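Local coordinates for protein argonaute (Methanocaldococcus jannaschii, PDB 5G5S) that cuts single-stranded target DNA, using short single-stranded DNA guides to bind the complementary strand, and may defend the cell against invading genetic elements, at residues A[8-13]-A[304-309]; A[154-159]-A[604-609]; A[312-317]-A[491-496]. All blocks are in the same frame, centred on the assembly; numbering follows the deposited sequence.

Interaction 1: residues A[8-13]-A[304-309]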
loop_
_atom_site.group_PDB
_atom_site.type_symbol
_atom_site.label_atom_id
_atom_site.label_comp_id
_atom_site.label_asym_id
_atom_site.label_seq_id
_atom_site.Cartn_x
_atom_site.Cartn_y
_atom_site.Cartn_z
ATOM N N VAL A 8 16.977 -21.749 -4.196
ATOM C CA VAL A 8 17.946 -20.855 -4.834
ATOM C C VAL A 8 18.519 -19.990 -3.715
ATOM O O VAL A 8 17.772 -19.423 -2.923
ATOM C CB VAL A 8 17.415 -20.011 -6.027
ATOM C CG1 VAL A 8 18.579 -19.407 -6.811
ATOM C CG2 VAL A 8 16.535 -20.843 -6.960
ATOM N N THR A 9 19.839 -19.947 -3.619
ATOM C CA THR A 9 20.555 -19.221 -2.579
ATOM C C THR A 9 20.795 -17.767 -2.979
ATOM O O THR A 9 21.239 -17.510 -4.096
ATOM C CB THR A 9 21.762 -20.058 -2.089
ATOM O OG1 THR A 9 22.367 -19.428 -0.971
ATOM C CG2 THR A 9 22.804 -20.312 -3.172
ATOM N N TYR A 10 20.432 -16.818 -2.099
ATOM C CA TYR A 10 20.570 -15.372 -2.330
ATOM C C TYR A 10 20.955 -14.647 -1.059
ATOM O O TYR A 10 20.553 -15.061 0.031
ATOM C CB TYR A 10 19.266 -14.740 -2.893
ATOM C CG TYR A 10 18.966 -15.088 -4.332
ATOM C CD1 TYR A 10 19.877 -14.797 -5.344
ATOM C CD2 TYR A 10 17.769 -15.698 -4.688
ATOM C CE1 TYR A 10 19.629 -15.157 -6.668
ATOM C CE2 TYR A 10 17.492 -16.028 -6.015
ATOM C CZ TYR A 10 18.431 -15.763 -7.001
ATOM O OH TYR A 10 18.184 -16.091 -8.313
ATOM N N LYS A 11 21.686 -13.537 -1.206
ATOM C CA LYS A 11 22.127 -12.681 -0.109
ATOM C C LYS A 11 21.043 -11.670 0.284
ATOM O O LYS A 11 20.372 -11.104 -0.586
ATOM C CB LYS A 11 23.418 -11.933 -0.486
ATOM C CG LYS A 11 24.634 -12.828 -0.686
ATOM C CD LYS A 11 24.980 -12.966 -2.157
ATOM C CE LYS A 11 26.207 -13.819 -2.359
ATOM N NZ LYS A 11 26.420 -14.152 -3.792
ATOM N N ILE A 12 20.896 -11.440 1.602
ATOM C CA ILE A 12 19.972 -10.464 2.194
ATOM C C ILE A 12 20.786 -9.503 3.079
ATOM O O ILE A 12 21.906 -9.836 3.462
ATOM C CB ILE A 12 18.750 -11.108 2.951
ATOM C CG1 ILE A 12 19.191 -12.034 4.105
ATOM C CG2 ILE A 12 17.792 -11.822 1.990
ATOM C CD1 ILE A 12 18.158 -12.147 5.260
ATOM N N ASN A 13 20.229 -8.327 3.398
ATOM C CA ASN A 13 20.876 -7.303 4.225
ATOM C C ASN A 13 20.881 -7.622 5.753
ATOM O O ASN A 13 20.599 -6.745 6.580
ATOM C CB ASN A 13 20.250 -5.919 3.930
ATOM C CG ASN A 13 18.789 -5.776 4.318
ATOM O OD1 ASN A 13 18.018 -6.736 4.360
ATOM N ND2 ASN A 13 18.397 -4.574 4.658
ATOM N N LEU A 304 20.772 -16.850 2.167
ATOM C CA LEU A 304 19.515 -17.509 2.470
ATOM C C LEU A 304 18.986 -18.330 1.299
ATOM O O LEU A 304 19.093 -17.892 0.153
ATOM C CB LEU A 304 18.496 -16.408 2.844
ATOM C CG LEU A 304 17.272 -16.802 3.642
ATOM C CD1 LEU A 304 17.659 -17.475 4.960
ATOM C CD2 LEU A 304 16.399 -15.584 3.892
ATOM N N GLU A 305 18.367 -19.493 1.602
ATOM C CA GLU A 305 17.746 -20.388 0.623
ATOM C C GLU A 305 16.308 -19.915 0.340
ATOM O O GLU A 305 15.535 -19.694 1.272
ATOM C CB GLU A 305 17.749 -21.838 1.125
ATOM C CG GLU A 305 19.111 -22.512 1.085
ATOM C CD GLU A 305 19.119 -23.941 1.593
ATOM O OE1 GLU A 305 18.666 -24.175 2.738
ATOM O OE2 GLU A 305 19.604 -24.827 0.853
ATOM N N PHE A 306 15.963 -19.761 -0.950
ATOM C CA PHE A 306 14.659 -19.279 -1.407
ATOM C C PHE A 306 13.914 -20.307 -2.253
ATOM O O PHE A 306 14.490 -20.887 -3.173
ATOM C CB PHE A 306 14.829 -17.976 -2.243
ATOM C CG PHE A 306 14.998 -16.688 -1.468
ATOM C CD1 PHE A 306 16.203 -16.384 -0.842
ATOM C CD2 PHE A 306 13.969 -15.758 -1.402
ATOM C CE1 PHE A 306 16.360 -15.186 -0.135
ATOM C CE2 PHE A 306 14.124 -14.566 -0.683
ATOM C CZ PHE A 306 15.315 -14.291 -0.053
ATOM N N MET A 307 12.618 -20.489 -1.969
ATOM C CA MET A 307 11.738 -21.328 -2.775
ATOM C C MET A 307 11.345 -20.467 -4.004
ATOM O O MET A 307 11.376 -19.229 -3.934
ATOM C CB MET A 307 10.460 -21.735 -1.978
ATOM C CG MET A 307 9.406 -20.617 -1.899
ATOM S SD MET A 307 7.789 -21.000 -1.183
ATOM C CE MET A 307 6.992 -21.745 -2.547
ATOM N N LYS A 308 10.959 -21.115 -5.105
ATOM C CA LYS A 308 10.475 -20.407 -6.286
ATOM C C LYS A 308 8.989 -20.727 -6.403
ATOM O O LYS A 308 8.605 -21.888 -6.263
ATOM C CB LYS A 308 11.254 -20.799 -7.553
ATOM C CG LYS A 308 11.078 -19.768 -8.674
ATOM C CD LYS A 308 12.235 -19.773 -9.664
ATOM C CE LYS A 308 13.090 -18.527 -9.595
ATOM N NZ LYS A 308 12.415 -17.349 -10.190
ATOM N N PHE A 309 8.142 -19.704 -6.580
ATOM C CA PHE A 309 6.706 -19.929 -6.667
ATOM C C PHE A 309 6.296 -20.536 -8.001
ATOM O O PHE A 309 6.941 -20.293 -9.018
ATOM C CB PHE A 309 5.925 -18.626 -6.411
ATOM C CG PHE A 309 6.251 -17.894 -5.133
ATOM C CD1 PHE A 309 6.175 -18.539 -3.903
ATOM C CD2 PHE A 309 6.559 -16.540 -5.148
ATOM C CE1 PHE A 309 6.462 -17.858 -2.721
ATOM C CE2 PHE A 309 6.832 -15.852 -3.965
ATOM C CZ PHE A 309 6.781 -16.515 -2.756
#

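Interaction 2: residues A[154-159]-A[604-609]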
loop_
_atom_site.group_PDB
_atom_site.type_symbol
_atom_site.label_atom_id
_atom_site.label_comp_id
_atom_site.label_asym_id
_atom_site.label_seq_id
_atom_site.Cartn_x
_atom_site.Cartn_y
_atom_site.Cartn_z
ATOM N N ILE A 154 19.596 -6.217 10.675
ATOM C CA ILE A 154 19.021 -5.894 9.368
ATOM C C ILE A 154 19.433 -4.444 9.156
ATOM O O ILE A 154 19.148 -3.591 9.998
ATOM C CB ILE A 154 17.475 -6.118 9.293
ATOM C CG1 ILE A 154 17.035 -7.502 9.847
ATOM C CG2 ILE A 154 16.912 -5.852 7.893
ATOM C CD1 ILE A 154 17.774 -8.753 9.305
ATOM N N LEU A 155 20.191 -4.187 8.094
ATOM C CA LEU A 155 20.717 -2.859 7.809
ATOM C C LEU A 155 20.190 -2.323 6.473
ATOM O O LEU A 155 20.405 -2.927 5.423
ATOM C CB LEU A 155 22.255 -2.903 7.859
ATOM C CG LEU A 155 23.012 -1.603 8.123
ATOM C CD1 LEU A 155 22.585 -0.952 9.441
ATOM C CD2 LEU A 155 24.509 -1.876 8.151
ATOM N N ASN A 156 19.447 -1.215 6.538
ATOM C CA ASN A 156 18.849 -0.600 5.367
ATOM C C ASN A 156 19.306 0.838 5.207
ATOM O O ASN A 156 19.394 1.570 6.187
ATOM C CB ASN A 156 17.323 -0.671 5.447
ATOM C CG ASN A 156 16.621 -0.645 4.113
ATOM O OD1 ASN A 156 17.179 -1.020 3.078
ATOM N ND2 ASN A 156 15.357 -0.234 4.119
ATOM N N PHE A 157 19.619 1.233 3.976
ATOM C CA PHE A 157 20.049 2.592 3.678
ATOM C C PHE A 157 18.966 3.239 2.822
ATOM O O PHE A 157 18.630 2.732 1.747
ATOM C CB PHE A 157 21.433 2.587 3.007
ATOM C CG PHE A 157 22.031 3.934 2.692
ATOM C CD1 PHE A 157 22.256 4.869 3.696
ATOM C CD2 PHE A 157 22.421 4.252 1.395
ATOM C CE1 PHE A 157 22.813 6.117 3.400
ATOM C CE2 PHE A 157 23.010 5.487 1.106
ATOM C CZ PHE A 157 23.193 6.415 2.108
ATOM N N ARG A 158 18.360 4.312 3.341
ATOM C CA ARG A 158 17.257 4.977 2.651
ATOM C C ARG A 158 17.506 6.428 2.305
ATOM O O ARG A 158 18.248 7.123 2.998
ATOM C CB ARG A 158 15.956 4.826 3.446
ATOM C CG ARG A 158 14.785 4.456 2.566
ATOM C CD ARG A 158 14.175 3.143 2.996
ATOM N NE ARG A 158 13.067 3.344 3.926
ATOM C CZ ARG A 158 11.796 3.491 3.561
ATOM N NH1 ARG A 158 11.460 3.480 2.276
ATOM N NH2 ARG A 158 10.851 3.659 4.478
ATOM N N HIS A 159 16.874 6.878 1.215
ATOM C CA HIS A 159 16.947 8.254 0.749
ATOM C C HIS A 159 15.578 8.883 0.849
ATOM O O HIS A 159 14.608 8.362 0.300
ATOM C CB HIS A 159 17.504 8.339 -0.676
ATOM C CG HIS A 159 18.888 7.788 -0.803
ATOM N ND1 HIS A 159 20.001 8.560 -0.523
ATOM C CD2 HIS A 159 19.291 6.545 -1.145
ATOM C CE1 HIS A 159 21.043 7.773 -0.731
ATOM N NE2 HIS A 159 20.667 6.548 -1.097
ATOM N N LYS A 604 12.357 -3.271 6.428
ATOM C CA LYS A 604 13.806 -3.085 6.406
ATOM C C LYS A 604 14.600 -4.112 5.584
ATOM O O LYS A 604 15.797 -3.901 5.374
ATOM C CB LYS A 604 14.335 -3.013 7.852
ATOM C CG LYS A 604 13.637 -1.929 8.675
ATOM C CD LYS A 604 14.224 -1.871 10.056
ATOM C CE LYS A 604 13.783 -0.662 10.856
ATOM N NZ LYS A 604 12.394 -0.803 11.344
ATOM N N TYR A 605 13.954 -5.208 5.121
ATOM C CA TYR A 605 14.626 -6.266 4.347
ATOM C C TYR A 605 14.952 -5.867 2.936
ATOM O O TYR A 605 14.189 -5.141 2.310
ATOM C CB TYR A 605 13.820 -7.579 4.309
ATOM C CG TYR A 605 13.713 -8.318 5.625
ATOM C CD1 TYR A 605 14.770 -9.085 6.105
ATOM C CD2 TYR A 605 12.517 -8.346 6.333
ATOM C CE1 TYR A 605 14.653 -9.823 7.284
ATOM C CE2 TYR A 605 12.393 -9.062 7.518
ATOM C CZ TYR A 605 13.465 -9.801 7.991
ATOM O OH TYR A 605 13.340 -10.499 9.163
ATOM N N LYS A 606 16.075 -6.395 2.419
ATOM C CA LYS A 606 16.548 -6.220 1.048
ATOM C C LYS A 606 17.152 -7.524 0.601
ATOM O O LYS A 606 17.942 -8.110 1.339
ATOM C CB LYS A 606 17.631 -5.113 0.936
ATOM C CG LYS A 606 17.160 -3.681 1.128
ATOM C CD LYS A 606 16.152 -3.214 0.064
ATOM C CE LYS A 606 15.355 -2.001 0.508
ATOM N NZ LYS A 606 14.532 -2.252 1.731
ATOM N N VAL A 607 16.802 -7.971 -0.612
ATOM C CA VAL A 607 17.358 -9.182 -1.228
ATOM C C VAL A 607 18.279 -8.706 -2.348
ATOM O O VAL A 607 17.838 -7.999 -3.255
ATOM C CB VAL A 607 16.289 -10.192 -1.726
ATOM C CG1 VAL A 607 16.926 -11.548 -2.028
ATOM C CG2 VAL A 607 15.163 -10.354 -0.709
ATOM N N PHE A 608 19.574 -9.049 -2.253
ATOM C CA PHE A 608 20.573 -8.610 -3.218
ATOM C C PHE A 608 20.506 -9.445 -4.512
ATOM O O PHE A 608 21.419 -10.219 -4.808
ATOM C CB PHE A 608 21.983 -8.585 -2.580
ATOM C CG PHE A 608 22.155 -7.851 -1.257
ATOM C CD1 PHE A 608 21.223 -6.899 -0.836
ATOM C CD2 PHE A 608 23.276 -8.073 -0.462
ATOM C CE1 PHE A 608 21.382 -6.232 0.383
ATOM C CE2 PHE A 608 23.451 -7.379 0.738
ATOM C CZ PHE A 608 22.507 -6.463 1.151
ATOM N N THR A 609 19.382 -9.299 -5.259
ATOM C CA THR A 609 19.109 -9.997 -6.521
ATOM C C THR A 609 18.100 -9.285 -7.432
ATOM O O THR A 609 17.237 -8.540 -6.961
ATOM C CB THR A 609 18.670 -11.462 -6.276
ATOM O OG1 THR A 609 18.713 -12.142 -7.530
ATOM C CG2 THR A 609 17.250 -11.583 -5.669
#

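Interaction 3: residues A[312-317]-A[491-496]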
loop_
_atom_site.group_PDB
_atom_site.type_symbol
_atom_site.label_atom_id
_atom_site.label_comp_id
_atom_site.label_asym_id
_atom_site.label_seq_id
_atom_site.Cartn_x
_atom_site.Cartn_y
_atom_site.Cartn_z
ATOM N N THR A 312 1.057 -20.210 -11.314
ATOM C CA THR A 312 -0.313 -20.704 -11.213
ATOM C C THR A 312 -1.158 -20.316 -12.427
ATOM O O THR A 312 -1.123 -19.163 -12.846
ATOM C CB THR A 312 -0.887 -20.377 -9.826
ATOM O OG1 THR A 312 -0.064 -21.019 -8.847
ATOM C CG2 THR A 312 -2.344 -20.818 -9.644
ATOM N N PRO A 313 -1.838 -21.282 -13.075
ATOM C CA PRO A 313 -2.643 -20.915 -14.238
ATOM C C PRO A 313 -3.936 -20.225 -13.823
ATOM O O PRO A 313 -4.353 -20.282 -12.661
ATOM C CB PRO A 313 -2.886 -22.248 -14.966
ATOM C CG PRO A 313 -2.414 -23.318 -14.048
ATOM C CD PRO A 313 -1.987 -22.714 -12.749
ATOM N N LEU A 314 -4.533 -19.529 -14.789
ATOM C CA LEU A 314 -5.777 -18.811 -14.639
ATOM C C LEU A 314 -6.803 -19.498 -15.513
ATOM O O LEU A 314 -6.447 -20.151 -16.499
ATOM C CB LEU A 314 -5.607 -17.330 -15.055
ATOM C CG LEU A 314 -4.548 -16.514 -14.293
ATOM C CD1 LEU A 314 -4.080 -15.322 -15.105
ATOM C CD2 LEU A 314 -5.045 -16.079 -12.926
ATOM N N LEU A 315 -8.077 -19.377 -15.136
ATOM C CA LEU A 315 -9.172 -19.944 -15.907
ATOM C C LEU A 315 -10.022 -18.829 -16.490
ATOM O O LEU A 315 -10.282 -17.827 -15.829
ATOM C CB LEU A 315 -10.026 -20.887 -15.055
ATOM C CG LEU A 315 -9.398 -22.211 -14.648
ATOM C CD1 LEU A 315 -10.247 -22.894 -13.601
ATOM C CD2 LEU A 315 -9.215 -23.144 -15.856
ATOM N N VAL A 316 -10.438 -19.009 -17.734
ATOM C CA VAL A 316 -11.281 -18.112 -18.529
ATOM C C VAL A 316 -12.236 -19.004 -19.307
ATOM O O VAL A 316 -12.002 -20.214 -19.380
ATOM C CB VAL A 316 -10.448 -17.232 -19.503
ATOM C CG1 VAL A 316 -9.865 -16.030 -18.794
ATOM C CG2 VAL A 316 -9.351 -18.032 -20.202
ATOM N N LYS A 317 -13.281 -18.432 -19.917
ATOM C CA LYS A 317 -14.166 -19.247 -20.746
ATOM C C LYS A 317 -13.698 -19.183 -22.204
ATOM O O LYS A 317 -13.013 -18.232 -22.586
ATOM C CB LYS A 317 -15.646 -18.821 -20.613
ATOM C CG LYS A 317 -16.199 -18.799 -19.179
ATOM C CD LYS A 317 -16.334 -20.184 -18.549
ATOM C CE LYS A 317 -17.236 -20.182 -17.340
ATOM N NZ LYS A 317 -18.663 -19.981 -17.711
ATOM N N PHE A 491 -11.229 -13.483 -15.508
ATOM C CA PHE A 491 -10.455 -14.679 -15.197
ATOM C C PHE A 491 -10.539 -15.031 -13.719
ATOM O O PHE A 491 -10.734 -14.147 -12.883
ATOM C CB PHE A 491 -8.984 -14.512 -15.651
ATOM C CG PHE A 491 -8.285 -13.286 -15.114
ATOM C CD1 PHE A 491 -8.361 -12.071 -15.785
ATOM C CD2 PHE A 491 -7.539 -13.349 -13.942
ATOM C CE1 PHE A 491 -7.739 -10.927 -15.267
ATOM C CE2 PHE A 491 -6.907 -12.210 -13.432
ATOM C CZ PHE A 491 -7.022 -11.005 -14.090
ATOM N N ILE A 492 -10.427 -16.327 -13.401
ATOM C CA ILE A 492 -10.439 -16.830 -12.024
ATOM C C ILE A 492 -9.168 -17.664 -11.776
ATOM O O ILE A 492 -8.369 -17.850 -12.699
ATOM C CB ILE A 492 -11.763 -17.576 -11.648
ATOM C CG1 ILE A 492 -11.961 -18.868 -12.464
ATOM C CG2 ILE A 492 -12.986 -16.654 -11.741
ATOM C CD1 ILE A 492 -12.261 -20.069 -11.656
ATOM N N LEU A 493 -8.979 -18.144 -10.536
ATOM C CA LEU A 493 -7.838 -18.984 -10.175
ATOM C C LEU A 493 -8.131 -20.432 -10.514
ATOM O O LEU A 493 -9.248 -20.893 -10.271
ATOM C CB LEU A 493 -7.513 -18.856 -8.684
ATOM C CG LEU A 493 -6.824 -17.568 -8.239
ATOM C CD1 LEU A 493 -6.872 -17.426 -6.736
ATOM C CD2 LEU A 493 -5.374 -17.518 -8.721
ATOM N N ASP A 494 -7.134 -21.158 -11.066
ATOM C CA ASP A 494 -7.278 -22.573 -11.411
ATOM C C ASP A 494 -7.314 -23.450 -10.164
ATOM O O ASP A 494 -7.911 -24.530 -10.194
ATOM C CB ASP A 494 -6.164 -23.037 -12.370
ATOM C CG ASP A 494 -6.289 -24.475 -12.851
ATOM O OD1 ASP A 494 -7.376 -24.843 -13.353
ATOM O OD2 ASP A 494 -5.299 -25.230 -12.733
ATOM N N SER A 495 -6.667 -22.995 -9.078
ATOM C CA SER A 495 -6.620 -23.732 -7.819
ATOM C C SER A 495 -7.570 -23.127 -6.773
ATOM O O SER A 495 -7.498 -21.924 -6.488
ATOM C CB SER A 495 -5.189 -23.792 -7.282
ATOM O OG SER A 495 -4.693 -22.495 -6.977
ATOM N N LYS A 496 -8.465 -23.972 -6.215
ATOM C CA LYS A 496 -9.409 -23.574 -5.167
ATOM C C LYS A 496 -8.724 -23.694 -3.808
ATOM O O LYS A 496 -7.989 -24.656 -3.549
ATOM C CB LYS A 496 -10.696 -24.408 -5.212
#

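Interaction 1: residues A[8-13]-A[304-309]
Four backbone hydrogen bonds join Val8 and Tyr10 to Phe306 and Leu304. Val8 and Phe306 form one antiparallel hydrogen-bonded pair: Val8 N gives to Phe306 O at 2.8 Å. The return bond, Phe306 N to Val8 O, is 2.7 Å long but bent to 148° at the hydrogen. Tyr10 and Leu304 form a second such pair, with nearly straight bonds. Between them Thr9 faces Glu305 in a non-hydrogen-bonded pair, and Thr9 CA adds a CA-H...O contact to Leu304 O at 3.4 Å.

These strands, 7-12 and 302-308, belong to a large mixed sheet that also contains strands of the Piwi domain. Strand 302-308 also pairs antiparallel with strand 614-618 and so lies between the N-terminal strand and a PIWI strand.

Apolar contacts gather on the face that carries Val8, Tyr10, Leu304 and Phe306. Tyr10 CB meets Phe306 CE1 at 4.0 Å, oblique to the phenyl ring. Ile12 reaches the same group with two branches. Its CG2 approaches the edge of the Phe306 ring at CZ (4.1 Å). CG1 sits between the backbone N and the carbonyl carbon (chi1 59°), and CD1 beyond it meets Leu304 CD2. Val607 also touches the Phe306 side chain.

Asp611 accepts a hydrogen bond from Tyr10 OH and also pairs with Lys308 in a salt bridge.

Interaction 2: residues A[154-159]-A[604-609]
The backbones of Asn156 and Lys604 pass with their CA atoms 5.7 Å apart, strand 150-163 against a loop without regular structure, and no backbone hydrogen bond joins the two segments. Side chains of the strand meet both main chain and side chains of the loop.

Ile154 carries the apolar half. Its CG2 lies anti to the backbone N and packs on the Lys604 main chain, 3.4 Å from Lys604 O. It also touches Lys604 CB at 3.8 Å. The other branch of Ile154 crosses the Tyr605 side chain, and its CD1 comes to 3.9 Å from Tyr605 CE1, oblique to the ring. The far end of that ring is held elsewhere, by a hydrogen bond between Tyr605 OH and Asp621.

Asn156 carries the polar half. Its CB rests on Lys604 O, and the Asn156 and Lys606 side chains cross at about a right angle. The Lys606 chain bends at chi2 (-63°) and again at chi4 (-61°). The folded chain brings NZ back to Tyr605 O, a 3.0 Å hydrogen bond with the donor above the carbonyl plane. The same NZ makes a weak hydrogen bond to Asn156 OD1 at 3.2 Å. Asn156 ND2 is equally near NZ, but both are donors, and ND2 bonds to Glu141 on the neighbouring strand 134-147.

The loop belongs to the PIWI domain. The strand leads to His159, which interacts with guide DNA. Asn13 ties the two together from outside, since its ND2 bonds to both Leu155 O and Lys604 O. The bond from ND2 to Glu141 probably helps to turn OD1 toward the lysine. The ammonium is held by one carbonyl oxygen and weakly by an amide oxygen; Glu141, bonded to the same amide, may also help to balance its charge.

Interaction 3: residues A[312-317]-A[491-496]
Leu315 N and Ile492 O form a 2.9 Å hydrogen bond that is almost straight, 170° at the hydrogen. The same carbonyl oxygen receives a CA-H...O contact from Leu314 CA at 3.4 Å. The reciprocal bond runs from Ile492 N to Leu315 O. Leu315 O also takes a contact from Phe491 CA. Further along, Asp494 N reaches Pro313 O in a bond that is weak and long.

Leu315 and Ile492 are thus an antiparallel hydrogen-bonded pair, and Leu314 faces Leu493 in a non-hydrogen-bonded pair. They lie in a small three-stranded antiparallel sheet. Strand 314-317 is its middle strand, between strands 323-326 and 492-493, and the last of these is part of the Piwi domain sequence.

On one face Leu315 CB meets Ile492 CG1 at 3.8 Å. The two methyls of Leu315 then rest against the carboxylate of Asp494, each 3.5 Å from Asp494 OD1. Asp494 CG lies anti to the backbone N (chi1 -176°), which sets the carboxylate between Leu315 and Pro313. Its OD2 comes near Pro313 CG, but the strong partner of OD2 is Lys325 on strand 323-326, in a salt bridge. That bond probably fixes the rotation of the carboxylate.

Leu314 and Phe491 lie side by side and point the same way. Leu314 CD2 touches Phe491 CD2 at 3.8 Å, obliquely to the ring. Val316 CG1 packs on Phe491 CB at 3.6 Å. The Phe491 ring is further stacked on Tyr670. At the other end Thr312 CG2 brushes Ser495 OG, while the Thr312 hydroxyl hydrogen-bonds to Asp664 of helix 656-666.

Interactions 1 and 2 are neighbours, with centres about 15 Å apart, and they touch directly. Lys11 O meets Phe608 N in a probable backbone hydrogen bond, and Tyr10 packs on Thr609. Their segments alternate along the sequence. Together they join the chain start and strand 150-163 to the Piwi loop 604-609. The centre of interaction 3 lies about 28 Å from that of interaction 1 and about 35 Å from that of interaction 2. Both its segments fall between those of interaction 2, after interaction 1 has closed. Strand 314-317 is the next strand after 302-308, with a short loop between. That connection carries the chain from the large mixed sheet to the small three-stranded one.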